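Local structure of mevalonate 3-kinase (Thermoplasma acidophilum, 4RKS) at residues A[277-280]-A[281-285]; A[268-271]-A[272-275]. The protein catalyses the ATP-dependent phosphorylation of (R)-mevalonate to (R)-3-phosphomevalonate in the alternative mevalonate pathway of isoprenoid biosynthesis. One frame throughout, in Å; residues are numbered along the deposited sequence.

Contact 1 of 2, residues A[277-280]-A[281-285]; sequences ISYL and KLIRK
Two groups grip Ile277 O: the amide Lys281 N, 3.1 Å away, and water 1, which donates to this oxygen at 3.0 Å. The same water accepts a bond from Arg284 NH1 (3.0 Å), lying in the plane of the guanidinium at its edge, and so ties the arginine to a carbonyl about two turns earlier. A bend at chi3 (-54°) folds the arginine over the backbone, and Leu280 O faces one side of the guanidinium, over its centre, while Leu280 CB comes within 3.8 Å of Arg284 NH2. The Asn289 amide hydrogen-bonds to both residues, ND2 to Leu280 O and OD1 to Arg284 NH2, linking this last part of helix 271-283 to strand 289-292 in the C-terminal domain of this GHMP kinase; Tyr291 of that strand packs against Ile277, Leu280 and Arg284. Elsewhere round the helix, Ile283 crosses the Tyr279 ring obliquely, setting CD1 3.4 Å from Tyr279 CE2 and CG2 3.5 Å from Tyr279 CZ. With Ile283 CG1 between backbone N and carbonyl carbon (chi1 52°), CD1 also reaches Leu280 CD2, at 4.1 Å. The backbone bond from Ile283 N to Tyr279 O, 3.1 Å and nearly straight (160°), joins the two residues whose side chains meet at the ring.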
loop_
_atom_site.group_PDB
_atom_site.type_symbol
_atom_site.label_atom_id
_atom_site.label_comp_id
_atom_site.label_asym_id
_atom_site.label_seq_id
_atom_site.Cartn_x
_atom_site.Cartn_y
_atom_site.Cartn_z
ATOM N N ILE A 277 -19.827 -10.030 -2.238
ATOM C CA ILE A 277 -20.159 -9.110 -1.155
ATOM C C ILE A 277 -21.537 -9.397 -0.556
ATOM O O ILE A 277 -21.713 -9.346 0.664
ATOM C CB ILE A 277 -20.107 -7.648 -1.643
ATOM C CG1 ILE A 277 -18.679 -7.281 -2.057
ATOM C CG2 ILE A 277 -20.603 -6.703 -0.566
ATOM C CD1 ILE A 277 -18.504 -5.825 -2.471
ATOM N N SER A 278 -22.509 -9.714 -1.409
ATOM C CA SER A 278 -23.845 -10.055 -0.931
ATOM C C SER A 278 -23.826 -11.325 -0.073
ATOM O O SER A 278 -24.519 -11.407 0.939
ATOM C CB SER A 278 -24.815 -10.232 -2.106
ATOM O OG SER A 278 -24.907 -9.043 -2.874
ATOM N N TYR A 279 -23.041 -12.313 -0.483
ATOM C CA TYR A 279 -22.909 -13.541 0.296
ATOM C C TYR A 279 -22.244 -13.238 1.637
ATOM O O TYR A 279 -22.634 -13.800 2.666
ATOM C CB TYR A 279 -22.108 -14.592 -0.476
ATOM C CG TYR A 279 -21.682 -15.799 0.346
ATOM C CD1 TYR A 279 -22.601 -16.783 0.718
ATOM C CD2 TYR A 279 -20.355 -15.968 0.731
ATOM C CE1 TYR A 279 -22.204 -17.894 1.465
ATOM C CE2 TYR A 279 -19.949 -17.069 1.472
ATOM C CZ TYR A 279 -20.874 -18.030 1.838
ATOM O OH TYR A 279 -20.460 -19.119 2.579
ATOM N N LEU A 280 -21.248 -12.347 1.614
ATOM C CA LEU A 280 -20.541 -11.937 2.830
ATOM C C LEU A 280 -21.524 -11.378 3.858
ATOM O O LEU A 280 -21.406 -11.647 5.052
ATOM C CB LEU A 280 -19.443 -10.896 2.504
ATOM C CG LEU A 280 -18.249 -11.425 1.696
ATOM C CD1 LEU A 280 -17.199 -10.333 1.424
ATOM C CD2 LEU A 280 -17.622 -12.608 2.393
ATOM N N LYS A 281 -22.496 -10.609 3.381
ATOM C CA LYS A 281 -23.559 -10.080 4.228
ATOM C C LYS A 281 -24.373 -11.198 4.896
ATOM O O LYS A 281 -24.864 -11.046 6.012
ATOM C CB LYS A 281 -24.479 -9.184 3.398
ATOM C CG LYS A 281 -25.395 -8.279 4.191
ATOM C CD LYS A 281 -26.122 -7.319 3.249
ATOM C CE LYS A 281 -26.716 -6.126 3.985
ATOM N NZ LYS A 281 -27.882 -6.501 4.829
ATOM N N LEU A 282 -24.507 -12.322 4.200
ATOM C CA LEU A 282 -25.264 -13.461 4.709
ATOM C C LEU A 282 -24.529 -14.169 5.844
ATOM O O LEU A 282 -25.082 -14.363 6.922
ATOM C CB LEU A 282 -25.555 -14.450 3.581
ATOM C CG LEU A 282 -26.201 -15.781 3.981
ATOM C CD1 LEU A 282 -27.588 -15.561 4.572
ATOM C CD2 LEU A 282 -26.258 -16.740 2.794
ATOM N N ILE A 283 -23.277 -14.545 5.609
ATOM C CA ILE A 283 -22.527 -15.277 6.623
ATOM C C ILE A 283 -22.081 -14.398 7.782
ATOM O O ILE A 283 -21.645 -14.919 8.812
ATOM C CB ILE A 283 -21.299 -15.974 6.024
ATOM C CG1 ILE A 283 -20.453 -14.998 5.214
ATOM C CG2 ILE A 283 -21.740 -17.106 5.132
ATOM C CD1 ILE A 283 -19.260 -15.661 4.532
ATOM N N ARG A 284 -22.205 -13.079 7.625
ATOM C CA ARG A 284 -21.835 -12.150 8.698
ATOM C C ARG A 284 -22.711 -12.391 9.922
ATOM O O ARG A 284 -22.297 -12.152 11.057
ATOM C CB ARG A 284 -21.941 -10.689 8.236
ATOM C CG ARG A 284 -21.405 -9.666 9.245
ATOM C CD ARG A 284 -21.073 -8.330 8.588
ATOM N NE ARG A 284 -20.161 -8.490 7.457
ATOM C CZ ARG A 284 -20.409 -8.063 6.223
ATOM N NH1 ARG A 284 -21.544 -7.423 5.949
ATOM N NH2 ARG A 284 -19.517 -8.267 5.260
ATOM N N LYS A 285 -23.921 -12.879 9.685
ATOM C CA LYS A 285 -24.845 -13.184 10.773
ATOM C C LYS A 285 -24.400 -14.436 11.529
ATOM O O LYS A 285 -24.779 -14.644 12.679
ATOM C CB LYS A 285 -26.260 -13.353 10.226
ATOM C CG LYS A 285 -26.812 -12.096 9.563
ATOM C CD LYS A 285 -28.172 -12.363 8.934
ATOM C CE LYS A 285 -28.112 -13.548 7.972
ATOM N NZ LYS A 285 -29.411 -13.797 7.281
HETATM O O HOH W 1 -21.305 -7.442 2.929
#

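Contact 2 of 2, residues A[268-271]-A[272-275]; sequences VIRE and NMQK. With SO4 (sulfate ion), chain E; SO4 (sulfate ion), chain D.
The N-terminus of helix 271-283, with Arg270 in the N-cap position, is where the loop residues 268-270 lead into the first turn and where two sulfate ions, probably from the crystallisation liquor, are bound. Arg270 O takes the amide hydrogen of Gln274 at an N to O distance of 2.9 Å, while on the other side of the cap residue the N-H of Arg270 is aimed almost straight (170°) at Met273 SD, in a weak bond of 3.7 Å from Arg270 N. The thioether thus lies against the loop backbone, and Met273 CB meets Ile269 CG2 at 3.9 Å, the two side chains crossing at about a right angle. Bends at chi2 and chi3 curl the arginine round so that NE faces the chain E sulfate, with O2 at 3.0 Å and O3 at 3.1 Å. The same O3 accepts a hydrogen bond from Glu271 N, 2.6 Å away. The far side of the guanidinium serves the chain D sulfate, Arg270 NH2 giving O1 a bond of 3.0 Å and NH1 a weak one to O2. Glu271 and Lys275, one turn apart, run side by side in the same direction and form a salt bridge, Glu271 OE1 to Lys275 NZ, 3.5 Å. Asn272 N gives its hydrogen to Tyr202 OH. Binding of an anion by a first-turn amide, joined here by the Arg270 side chain, is characteristic of helix N-termini, where the helix dipole would favour negative charge.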
loop_
_atom_site.group_PDB
_atom_site.type_symbol
_atom_site.label_atom_id
_atom_site.label_comp_id
_atom_site.label_asym_id
_atom_site.label_seq_id
_atom_site.Cartn_x
_atom_site.Cartn_y
_atom_site.Cartn_z
ATOM N N VAL A 268 -15.342 0.109 -9.808
ATOM C CA VAL A 268 -14.386 -0.895 -9.389
ATOM C C VAL A 268 -15.071 -2.203 -8.982
ATOM O O VAL A 268 -14.545 -3.282 -9.242
ATOM C CB VAL A 268 -13.535 -0.392 -8.208
ATOM C CG1 VAL A 268 -12.568 -1.471 -7.750
ATOM C CG2 VAL A 268 -12.786 0.870 -8.596
ATOM N N ILE A 269 -16.233 -2.108 -8.332
ATOM C CA ILE A 269 -16.909 -3.313 -7.863
ATOM C C ILE A 269 -17.825 -3.841 -8.963
ATOM O O ILE A 269 -18.927 -3.331 -9.183
ATOM C CB ILE A 269 -17.707 -3.063 -6.569
ATOM C CG1 ILE A 269 -16.780 -2.520 -5.482
ATOM C CG2 ILE A 269 -18.335 -4.356 -6.078
ATOM C CD1 ILE A 269 -17.489 -2.137 -4.197
ATOM N N ARG A 270 -17.329 -4.855 -9.662
ATOM C CA ARG A 270 -17.983 -5.438 -10.821
ATOM C C ARG A 270 -18.979 -6.513 -10.382
ATOM O O ARG A 270 -19.100 -6.791 -9.186
ATOM C CB ARG A 270 -16.927 -6.010 -11.772
ATOM C CG ARG A 270 -15.894 -4.969 -12.244
ATOM C CD ARG A 270 -16.484 -3.988 -13.261
ATOM N NE ARG A 270 -16.959 -4.687 -14.456
ATOM C CZ ARG A 270 -16.187 -5.041 -15.484
ATOM N NH1 ARG A 270 -14.894 -4.748 -15.476
ATOM N NH2 ARG A 270 -16.708 -5.690 -16.524
ATOM N N GLU A 271 -19.682 -7.118 -11.341
ATOM C CA GLU A 271 -20.837 -7.968 -11.032
ATOM C C GLU A 271 -20.540 -9.134 -10.090
ATOM O O GLU A 271 -21.231 -9.307 -9.086
ATOM C CB GLU A 271 -21.463 -8.518 -12.321
ATOM C CG GLU A 271 -22.647 -9.438 -12.051
ATOM C CD GLU A 271 -23.313 -9.951 -13.317
ATOM O OE1 GLU A 271 -23.000 -11.088 -13.736
ATOM O OE2 GLU A 271 -24.159 -9.220 -13.878
ATOM N N ASN A 272 -19.531 -9.940 -10.409
ATOM C CA ASN A 272 -19.203 -11.085 -9.563
ATOM C C ASN A 272 -18.609 -10.655 -8.223
ATOM O O ASN A 272 -18.686 -11.395 -7.229
ATOM C CB ASN A 272 -18.244 -12.034 -10.285
ATOM C CG ASN A 272 -18.904 -12.753 -11.449
ATOM O OD1 ASN A 272 -20.126 -12.806 -11.541
ATOM N ND2 ASN A 272 -18.092 -13.307 -12.341
ATOM N N MET A 273 -18.014 -9.463 -8.197
ATOM C CA MET A 273 -17.513 -8.901 -6.945
ATOM C C MET A 273 -18.684 -8.535 -6.034
ATOM O O MET A 273 -18.657 -8.806 -4.834
ATOM C CB MET A 273 -16.629 -7.678 -7.206
ATOM C CG MET A 273 -15.293 -8.024 -7.825
ATOM S SD MET A 273 -14.360 -6.580 -8.355
ATOM C CE MET A 273 -13.797 -5.912 -6.773
ATOM N N GLN A 274 -19.722 -7.945 -6.616
ATOM C CA GLN A 274 -20.901 -7.566 -5.849
ATOM C C GLN A 274 -21.653 -8.810 -5.358
ATOM O O GLN A 274 -22.218 -8.807 -4.265
ATOM C CB GLN A 274 -21.816 -6.657 -6.681
ATOM C CG GLN A 274 -23.061 -6.153 -5.940
ATOM C CD GLN A 274 -22.766 -5.626 -4.528
ATOM O OE1 GLN A 274 -21.948 -4.718 -4.343
ATOM N NE2 GLN A 274 -23.439 -6.198 -3.528
ATOM N N LYS A 275 -21.650 -9.879 -6.150
ATOM C CA LYS A 275 -22.287 -11.123 -5.713
ATOM C C LYS A 275 -21.584 -11.704 -4.485
ATOM O O LYS A 275 -22.244 -12.194 -3.564
ATOM C CB LYS A 275 -22.310 -12.162 -6.840
ATOM C CG LYS A 275 -23.326 -11.889 -7.944
ATOM C CD LYS A 275 -23.241 -12.962 -9.031
ATOM C CE LYS A 275 -24.190 -12.671 -10.187
ATOM N NZ LYS A 275 -23.898 -13.536 -11.364
HETATM S S SO4 E . -20.603 -5.040 -14.197
HETATM O O1 SO4 E . -21.259 -4.354 -13.087
HETATM O O2 SO4 E . -19.861 -4.062 -14.988
HETATM O O3 SO4 E . -19.688 -6.054 -13.682
HETATM O O4 SO4 E . -21.606 -5.694 -15.036
HETATM S S SO4 D . -13.175 -6.797 -18.391
HETATM O O1 SO4 D . -14.608 -6.530 -18.497
HETATM O O2 SO4 D . -12.549 -5.729 -17.622
HETATM O O3 SO4 D . -12.958 -8.081 -17.727
HETATM O O4 SO4 D . -12.579 -6.839 -19.723
#

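How the contacts relate
Contact 2 lies at the N-terminus of helix 271-283 and contact 1 towards its C-terminal end, with centres about 14 Å apart. They touch directly, Ile277 CD1 packing on Ile269 CG2 at 3.9 Å, and a hydrogen bond from Ser278 OG to Gln274 O adds a polar tie. Their relation to the active site differs. Through Val268, contact 2 comes near it: that side chain is about 7 Å from bound (R)-mevalonate and about 7 Å from the side chain of the ATP-binding Arg204. Contact 1, further along the helix, is remote from the mevalonate and ATP sites.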